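Side-chain contacts in catalytic domain of the nuclear inclusion protein A (nia) (Tobacco etch virus, PDB 1LVM), which acts as a chymotrypsin-type cysteine protease that cleaves peptides sequence-specifically and probably processes the viral polyprotein: residues His54-Arg57 with Arg58-Gly61; Leu64-Leu68 with His69-Lys73; His83-Gly87 with Arg88-Ile92; Lys192-Met195 with Glu196-Asn200. The protein carries 1 engineered substitution. One frame throughout, in Å; residues are numbered along the deposited sequence.

Contact 1: residues His54-Arg57 with Arg58-Gly61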
# COMPACT_ATOMS: atom_id res chain seq x y z
N HIS A 54 9.95 0.65 -0.10
CA HIS A 54 10.81 1.59 -0.80
C HIS A 54 10.61 3.03 -0.41
O HIS A 54 11.33 3.89 -0.84
CB HIS A 54 10.77 1.41 -2.34
CG HIS A 54 9.54 1.92 -2.98
ND1 HIS A 54 8.46 1.10 -3.23
CD2 HIS A 54 9.19 3.17 -3.40
CE1 HIS A 54 7.52 1.83 -3.78
NE2 HIS A 54 7.92 3.09 -3.90
N LEU A 55 9.62 3.29 0.43
CA LEU A 55 9.46 4.65 0.96
C LEU A 55 10.79 5.01 1.69
O LEU A 55 11.16 6.19 1.83
CB LEU A 55 8.33 4.61 2.03
CG LEU A 55 8.09 5.94 2.78
CD1 LEU A 55 7.82 7.08 1.79
CD2 LEU A 55 6.90 5.78 3.72
N PHE A 56 11.42 3.98 2.23
CA PHE A 56 12.67 4.16 3.01
C PHE A 56 13.97 3.92 2.26
O PHE A 56 14.94 3.47 2.83
CB PHE A 56 12.59 3.30 4.30
CG PHE A 56 11.60 3.83 5.27
CD1 PHE A 56 11.89 4.96 6.02
CD2 PHE A 56 10.36 3.24 5.39
CE1 PHE A 56 10.93 5.50 6.91
CE2 PHE A 56 9.39 3.76 6.29
CZ PHE A 56 9.67 4.88 7.04
N ARG A 57 13.96 4.21 0.96
CA ARG A 57 15.16 4.19 0.12
C ARG A 57 16.12 5.07 0.91
O ARG A 57 17.31 4.80 0.99
CB ARG A 57 14.85 4.83 -1.26
CG ARG A 57 16.06 5.14 -2.17
CD ARG A 57 17.01 3.98 -2.27
NE ARG A 57 18.21 4.39 -3.03
CZ ARG A 57 19.39 4.65 -2.46
NH1 ARG A 57 19.52 4.54 -1.15
NH2 ARG A 57 20.43 5.02 -3.19
N ARG A 58 15.58 6.13 1.52
CA ARG A 58 16.37 7.03 2.35
C ARG A 58 15.71 7.11 3.72
O ARG A 58 14.51 6.93 3.83
CB ARG A 58 16.40 8.42 1.71
CG ARG A 58 17.31 8.37 0.47
CD ARG A 58 17.34 9.62 -0.38
NE ARG A 58 17.45 9.22 -1.79
CZ ARG A 58 16.42 8.96 -2.59
NH1 ARG A 58 15.15 9.07 -2.16
NH2 ARG A 58 16.64 8.57 -3.84
N ASN A 59 16.47 7.39 4.76
CA ASN A 59 15.87 7.52 6.08
C ASN A 59 16.76 8.52 6.84
O ASN A 59 17.59 8.14 7.67
CB ASN A 59 15.80 6.15 6.74
CG ASN A 59 14.96 6.17 8.06
OD1 ASN A 59 14.65 7.23 8.60
ND2 ASN A 59 14.68 5.01 8.60
N ASN A 60 16.57 9.81 6.56
CA ASN A 60 17.47 10.81 7.14
C ASN A 60 16.81 12.19 7.04
O ASN A 60 17.48 13.20 6.80
CB ASN A 60 18.80 10.73 6.34
CG ASN A 60 19.87 11.63 6.90
OD1 ASN A 60 20.01 11.69 8.10
ND2 ASN A 60 20.59 12.37 6.03
N GLY A 61 15.49 12.23 7.19
CA GLY A 61 14.79 13.50 7.03
C GLY A 61 13.49 13.51 7.76
O GLY A 61 13.46 13.10 8.93
O HOH W 1 13.09 7.46 0.40
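The guanidinium group of R58 folds back over R57, so that R57 CG sits over the centre of one of its faces, 3.9 Å from R58 CZ. R58 turns its CG beside its own backbone N (chi1 -73°), and a later bend in the chain at chi3 brings the flat end back across its neighbour. The two guanidinium planes are only 28° apart, yet their charges do not meet: R57 NE and R58 NH2 remain 4.5 Å from each other, and R57 NH2 forms a salt bridge with D215. This arginine pair is the solvent side of the contact, partly exposed. The close-packed side is buried. There F56 CD1 meets N59 ND2 at 3.8 Å, the ring and the amide being inclined by 47°, an oblique approach rather than a stack. The amide is fixed at both ends, since OD1 bonds to T77 and ND2 to the carbonyl of W210. Water 1 donates to L55 O (2.7 Å) and accepts from R58 N (3.0 Å), tying the short 3-10 turn to the chain that leaves it. N31 also bonds to the carbonyls of L55 and R58. H54 touches C159 and stacks on an aromatic ring of the bound peptide, consistent with the histidine of a chymotrypsin-like active site. The segment belongs to the connection between strands 48-51 and 62-67; L55 packs on L29 and L40 of strands 26-33 and 36-45, and F56 lies against Q82 of strand 81-84.

Contact 2: residues Leu64-Leu68 with His69-Lys73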
# COMPACT_ATOMS: atom_id res chain seq x y z
N LEU A 64 6.01 13.54 6.10
CA LEU A 64 4.72 14.28 6.21
C LEU A 64 3.63 13.24 6.03
O LEU A 64 3.66 12.48 5.06
CB LEU A 64 4.60 15.31 5.11
CG LEU A 64 3.48 16.35 5.22
CD1 LEU A 64 3.64 17.19 6.51
CD2 LEU A 64 3.58 17.27 4.02
N VAL A 65 2.65 13.21 6.93
CA VAL A 65 1.58 12.20 6.84
C VAL A 65 0.23 12.89 6.78
O VAL A 65 -0.19 13.53 7.74
CB VAL A 65 1.55 11.34 8.07
CG1 VAL A 65 0.41 10.30 7.93
CG2 VAL A 65 2.90 10.62 8.26
N GLN A 66 -0.40 12.80 5.62
CA GLN A 66 -1.72 13.41 5.42
C GLN A 66 -2.81 12.33 5.61
O GLN A 66 -2.76 11.30 4.96
CB GLN A 66 -1.80 14.03 4.03
CG GLN A 66 -3.22 14.56 3.83
CD GLN A 66 -3.30 15.73 2.91
OE1 GLN A 66 -2.53 15.81 1.93
NE2 GLN A 66 -4.24 16.67 3.20
N SER A 67 -3.77 12.55 6.53
CA SER A 67 -4.80 11.54 6.79
C SER A 67 -6.16 12.25 6.99
O SER A 67 -6.27 13.46 6.83
CB SER A 67 -4.50 10.77 8.06
OG SER A 67 -4.62 11.61 9.21
N LEU A 68 -7.13 11.46 7.41
CA LEU A 68 -8.49 11.94 7.67
C LEU A 68 -8.43 12.96 8.80
O LEU A 68 -9.18 13.94 8.84
CB LEU A 68 -9.33 10.76 8.12
CG LEU A 68 -10.79 10.80 8.58
CD1 LEU A 68 -11.72 10.83 7.37
CD2 LEU A 68 -11.04 9.54 9.46
N HIS A 69 -7.51 12.73 9.73
CA HIS A 69 -7.45 13.62 10.89
C HIS A 69 -6.57 14.83 10.73
O HIS A 69 -6.38 15.59 11.66
CB HIS A 69 -7.05 12.82 12.11
CG HIS A 69 -8.06 11.77 12.46
ND1 HIS A 69 -9.33 12.07 12.89
CD2 HIS A 69 -8.01 10.42 12.37
CE1 HIS A 69 -10.02 10.96 13.06
NE2 HIS A 69 -9.24 9.94 12.75
N GLY A 70 -6.07 15.03 9.52
CA GLY A 70 -5.24 16.17 9.22
C GLY A 70 -3.86 15.80 8.73
O GLY A 70 -3.61 14.67 8.27
N VAL A 71 -2.96 16.76 8.86
CA VAL A 71 -1.59 16.60 8.40
C VAL A 71 -0.62 16.62 9.59
O VAL A 71 -0.67 17.52 10.39
CB VAL A 71 -1.27 17.70 7.40
CG1 VAL A 71 0.07 17.46 6.79
CG2 VAL A 71 -2.36 17.76 6.31
N PHE A 72 0.26 15.62 9.70
CA PHE A 72 1.19 15.52 10.80
C PHE A 72 2.56 15.36 10.23
O PHE A 72 2.73 14.74 9.18
CB PHE A 72 0.85 14.34 11.67
CG PHE A 72 -0.56 14.37 12.17
CD1 PHE A 72 -1.62 13.93 11.37
CD2 PHE A 72 -0.85 14.90 13.44
CE1 PHE A 72 -2.94 14.02 11.82
CE2 PHE A 72 -2.21 14.99 13.90
CZ PHE A 72 -3.23 14.55 13.08
N LYS A 73 3.54 15.91 10.92
CA LYS A 73 4.90 15.80 10.44
C LYS A 73 5.82 15.19 11.46
O LYS A 73 5.85 15.61 12.62
CB LYS A 73 5.42 17.18 10.06
CG LYS A 73 6.77 17.14 9.37
CD LYS A 73 7.22 18.60 9.10
CE LYS A 73 8.30 18.70 8.03
NZ LYS A 73 7.72 18.72 6.65
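F72 presents the edge of its ring to the facing strand: V65 O and S67 OG lie near the ring plane, with S67 OG 3.9 Å from F72 CE1, while F99 meets the ring edge-to-face. The imidazole of H69 instead takes L68 over one face, a CH-pi contact with L68 CD2 4.2 Å from the ring centroid. S67 OG, held between its own backbone N and carbonyl carbon (chi1 67°), points into the bend and accepts from H69 N at 3.1 Å; its bond to G70 O is weak. S67 to G70 form the tip of an antiparallel hairpin, a type I turn joining strands 62-67 and 70-74. S67 N donates to G70 O at 2.7 Å, and V65 N to F72 O at the same length and nearly straight (167°). On the face carrying L64, Q66 and V71, the two V71 methyls divide their work: CG1 touches L64 CD1 at 3.6 Å, and CG2 lies 3.8 Å from Q66 NE2. L64 and V71 each pack on an apolar side chain of the bound peptide; the peptide backbone pairs with F72 and K73 in a parallel ladder and so continues the sheet.

Contact 3: residues His83-Gly87 with Arg88-Ile92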
# COMPACT_ATOMS: atom_id res chain seq x y z
N HIS A 83 8.68 -2.27 11.02
CA HIS A 83 8.68 -3.73 11.00
C HIS A 83 8.75 -4.13 9.52
O HIS A 83 7.85 -3.85 8.70
CB HIS A 83 7.44 -4.39 11.66
CG HIS A 83 7.39 -5.86 11.40
ND1 HIS A 83 7.71 -6.81 12.36
CD2 HIS A 83 7.05 -6.54 10.29
CE1 HIS A 83 7.56 -8.02 11.84
NE2 HIS A 83 7.15 -7.89 10.58
N LEU A 84 9.84 -4.77 9.16
CA LEU A 84 10.06 -5.18 7.75
C LEU A 84 9.36 -6.48 7.39
O LEU A 84 9.38 -7.40 8.18
CB LEU A 84 11.57 -5.42 7.50
CG LEU A 84 12.48 -4.26 7.90
CD1 LEU A 84 13.99 -4.67 7.86
CD2 LEU A 84 12.24 -3.21 6.92
N ILE A 85 8.77 -6.54 6.19
CA ILE A 85 8.18 -7.76 5.69
C ILE A 85 9.25 -8.36 4.73
O ILE A 85 9.58 -7.86 3.64
CB ILE A 85 6.85 -7.48 4.86
CG1 ILE A 85 5.87 -6.59 5.69
CG2 ILE A 85 6.17 -8.84 4.50
CD1 ILE A 85 5.33 -7.28 6.91
N ASP A 86 9.84 -9.43 5.21
CA ASP A 86 10.91 -10.14 4.53
C ASP A 86 10.65 -10.41 3.04
O ASP A 86 9.62 -10.99 2.67
CB ASP A 86 11.07 -11.49 5.27
CG ASP A 86 12.48 -12.03 5.25
OD1 ASP A 86 13.32 -11.50 4.50
OD2 ASP A 86 12.74 -13.00 6.01
N GLY A 87 11.56 -9.98 2.20
CA GLY A 87 11.46 -10.27 0.78
C GLY A 87 10.37 -9.62 -0.03
O GLY A 87 10.26 -9.94 -1.20
N ARG A 88 9.60 -8.70 0.56
CA ARG A 88 8.44 -8.00 -0.10
C ARG A 88 8.65 -6.48 -0.00
O ARG A 88 9.31 -5.99 0.91
CB ARG A 88 7.09 -8.26 0.64
CG ARG A 88 6.48 -9.66 0.37
CD ARG A 88 5.21 -9.98 1.14
NE ARG A 88 4.32 -10.93 0.39
CZ ARG A 88 4.46 -12.24 0.45
NH1 ARG A 88 5.42 -12.73 1.19
NH2 ARG A 88 3.64 -13.06 -0.21
N ASP A 89 8.05 -5.74 -0.92
CA ASP A 89 8.09 -4.28 -0.85
C ASP A 89 6.99 -3.85 0.12
O ASP A 89 6.02 -3.12 -0.27
CB ASP A 89 7.81 -3.69 -2.24
CG ASP A 89 7.78 -2.16 -2.26
OD1 ASP A 89 8.50 -1.51 -1.44
OD2 ASP A 89 7.00 -1.61 -3.11
N MET A 90 7.13 -4.21 1.37
CA MET A 90 6.12 -3.84 2.37
C MET A 90 6.74 -3.61 3.72
O MET A 90 7.66 -4.34 4.14
CB MET A 90 5.03 -4.97 2.50
CG MET A 90 3.78 -4.50 3.33
SD MET A 90 2.55 -5.80 3.52
CE MET A 90 1.72 -5.53 1.95
N ILE A 91 6.27 -2.60 4.44
CA ILE A 91 6.88 -2.35 5.75
C ILE A 91 5.77 -1.80 6.64
O ILE A 91 4.78 -1.27 6.13
CB ILE A 91 8.02 -1.25 5.57
CG1 ILE A 91 8.90 -1.09 6.86
CG2 ILE A 91 7.42 0.13 5.17
CD1 ILE A 91 10.10 -0.17 6.59
N ILE A 92 5.90 -1.97 7.95
CA ILE A 92 4.86 -1.35 8.81
C ILE A 92 5.54 -0.32 9.67
O ILE A 92 6.57 -0.61 10.27
CB ILE A 92 4.17 -2.35 9.74
CG1 ILE A 92 3.65 -3.53 8.94
CG2 ILE A 92 3.04 -1.63 10.55
CD1 ILE A 92 3.16 -4.73 9.82
O HOH W 2 7.04 -11.94 3.41
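I85 is the wedge of this hairpin, its two branches filling different hollows. CG1, placed beside the backbone N (chi1 -52°), runs alongside M90 and rests 3.7 Å from M90 CB, while CG2 presses on the aliphatic part of R88, 3.7 Å from R88 CD. I85 CD1 reaches forward to the edge of the H83 ring and approaches I92 CD1, and L197 of the helix 194-199 closes over this patch. On the other face of the sheet L84 and I91 run alongside one another, L84 CD2 3.7 Å from I91 CD1; here W210 backs L84 and F56 backs I91. The backbone ladder starts with two bonds of 2.8 Å between H83 and I92, H83 N to I92 O and I92 N to H83 O. It stretches to 3.2 Å from I85 N to M90 O. The type II turn I85-R88 then bends the chain through G87, at positive phi. Outside it, water 2 links D86 O to R88 NH1 (2.9 Å to the latter), and R88 NH2 bonds to S189. D89 turns away from the I85 wedge at the centre of an inverse gamma turn; OD2 is held by N52 and S176 and OD1 by the backbone N of H54. A hairpin that delivers an aspartate here, close to H54, is consistent with the acidic member of the triad in chymotrypsin-like proteases.

Contact 4: residues Lys192-Met195 with Glu196-Asn200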
# COMPACT_ATOMS: atom_id res chain seq x y z
N LYS A 192 1.29 -14.32 4.16
CA LYS A 192 0.51 -15.23 5.00
C LYS A 192 0.49 -14.77 6.47
O LYS A 192 1.47 -14.21 6.98
CB LYS A 192 1.17 -16.61 4.92
CG LYS A 192 0.49 -17.65 5.70
CD LYS A 192 1.31 -18.95 5.59
CE LYS A 192 0.65 -20.14 6.27
NZ LYS A 192 -0.69 -20.39 5.69
N ASN A 193 -0.66 -14.98 7.13
CA ASN A 193 -0.88 -14.65 8.54
C ASN A 193 -0.61 -13.19 8.90
O ASN A 193 -0.10 -12.83 10.00
CB ASN A 193 -0.09 -15.62 9.42
CG ASN A 193 -0.60 -17.07 9.27
OD1 ASN A 193 -1.75 -17.29 8.86
ND2 ASN A 193 0.25 -18.04 9.55
N PHE A 194 -1.00 -12.31 7.98
CA PHE A 194 -0.80 -10.88 8.22
C PHE A 194 -1.66 -10.38 9.35
O PHE A 194 -1.23 -9.51 10.09
CB PHE A 194 -1.07 -10.12 6.88
CG PHE A 194 -0.55 -8.70 6.85
CD1 PHE A 194 0.80 -8.40 7.04
CD2 PHE A 194 -1.45 -7.63 6.65
CE1 PHE A 194 1.29 -7.08 7.04
CE2 PHE A 194 -0.99 -6.28 6.64
CZ PHE A 194 0.35 -5.99 6.83
N MET A 195 -2.89 -10.88 9.49
CA MET A 195 -3.73 -10.39 10.60
C MET A 195 -3.05 -10.71 11.93
O MET A 195 -3.10 -9.91 12.87
CB MET A 195 -5.14 -11.01 10.57
CG MET A 195 -6.02 -10.61 9.35
SD MET A 195 -6.05 -8.85 9.07
CE MET A 195 -6.83 -8.22 10.62
N GLU A 196 -2.41 -11.87 12.01
CA GLU A 196 -1.69 -12.22 13.27
C GLU A 196 -0.61 -11.15 13.54
O GLU A 196 -0.43 -10.64 14.66
CB GLU A 196 -0.99 -13.60 13.14
CG GLU A 196 -0.48 -14.14 14.51
CD GLU A 196 -1.64 -14.29 15.47
OE1 GLU A 196 -1.42 -14.10 16.69
OE2 GLU A 196 -2.78 -14.60 15.02
N LEU A 197 0.14 -10.83 12.50
CA LEU A 197 1.21 -9.85 12.66
C LEU A 197 0.67 -8.49 13.14
O LEU A 197 1.28 -7.85 13.99
CB LEU A 197 1.96 -9.69 11.33
CG LEU A 197 3.03 -8.58 11.33
CD1 LEU A 197 4.14 -8.92 12.39
CD2 LEU A 197 3.63 -8.53 9.95
N LEU A 198 -0.47 -8.04 12.61
CA LEU A 198 -1.00 -6.75 13.03
C LEU A 198 -1.57 -6.71 14.41
O LEU A 198 -1.67 -5.64 14.97
CB LEU A 198 -2.13 -6.26 12.08
CG LEU A 198 -1.74 -6.09 10.60
CD1 LEU A 198 -3.02 -5.73 9.80
CD2 LEU A 198 -0.73 -4.94 10.42
N THR A 199 -1.97 -7.88 14.93
CA THR A 199 -2.65 -7.96 16.23
C THR A 199 -1.92 -8.69 17.34
O THR A 199 -2.48 -8.83 18.41
CB THR A 199 -3.95 -8.65 16.05
OG1 THR A 199 -3.69 -9.97 15.53
CG2 THR A 199 -4.80 -7.89 15.06
N ASN A 200 -0.68 -9.12 17.11
CA ASN A 200 0.07 -9.88 18.12
C ASN A 200 1.47 -9.26 18.26
O ASN A 200 2.37 -9.44 17.42
CB ASN A 200 0.13 -11.38 17.69
CG ASN A 200 1.02 -12.24 18.60
OD1 ASN A 200 1.79 -11.72 19.40
ND2 ASN A 200 0.92 -13.59 18.45
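M195 O is gripped twice by T199: the hydroxyl OG1 donates to it at 2.7 Å, and the amide N adds a weak bond at 3.1 Å. The hydroxyl approaches tilted from the carbonyl plane; T199 OG1 lies between its own backbone N and carbonyl carbon (chi1 59°), which turns it back along the helix to the carbonyl four residues earlier. The hydroxyl thus adds to the weak main-chain bond at the last turn, where T199 N also bonds to E196 O. Ordinary helical bonds precede it, from L197 N to N193 O (3.2 Å) and from L198 N to F194 O (3.0 Å), with N193 at the N-cap position. Q204 bonds to the carbonyl of L197. On the exposed side, N200 ND2 donates to E196 OE1 at 3.0 Å, nearly in the plane of the asparagine amide and on the anti lone pair of the carboxylate, so the residue just past the helix is tied to its side. The apolar side is built round the F194 ring. L198 CG lies over one face, toward the rim, a CH-pi contact 4.3 Å from the ring centroid, and its methyl CD1 comes to 3.8 Å from F194 CE2. L197 reaches the ring more obliquely, with CD2 4.0 Å from F194 CE1. F108 meets F194 edge-to-face and also packs against M195 and L198. The short amphipathic helix 194-199 follows strand 185-189 of the six-stranded barrel and lays F194 and L198 on I50 of strand 48-51 and I92 of strand 91-94 in the other sheet.

Overall arrangement
Contacts 1, 2 and 3 belong to the eight-stranded sheet and its loops; contact 4 is the short helix packed against it. Contacts 3 and 4 share a hydrophobic interface, with centres about 13 Å apart, whereas contacts 1 and 3 meet through both an apolar touch and a polar one near the apparent active site. Contact 2 stands apart, about 23 Å centre to centre from contact 3, and extends its sheet with the peptide backbone. Contact 1 is largely buried; the others keep an exposed end. Chemistry follows place: backbone ladders in the two hairpins, helical bonds plus a hydroxyl in contact 4, and a water bridge with an arginine folded over its neighbour's side chain in the irregular loop.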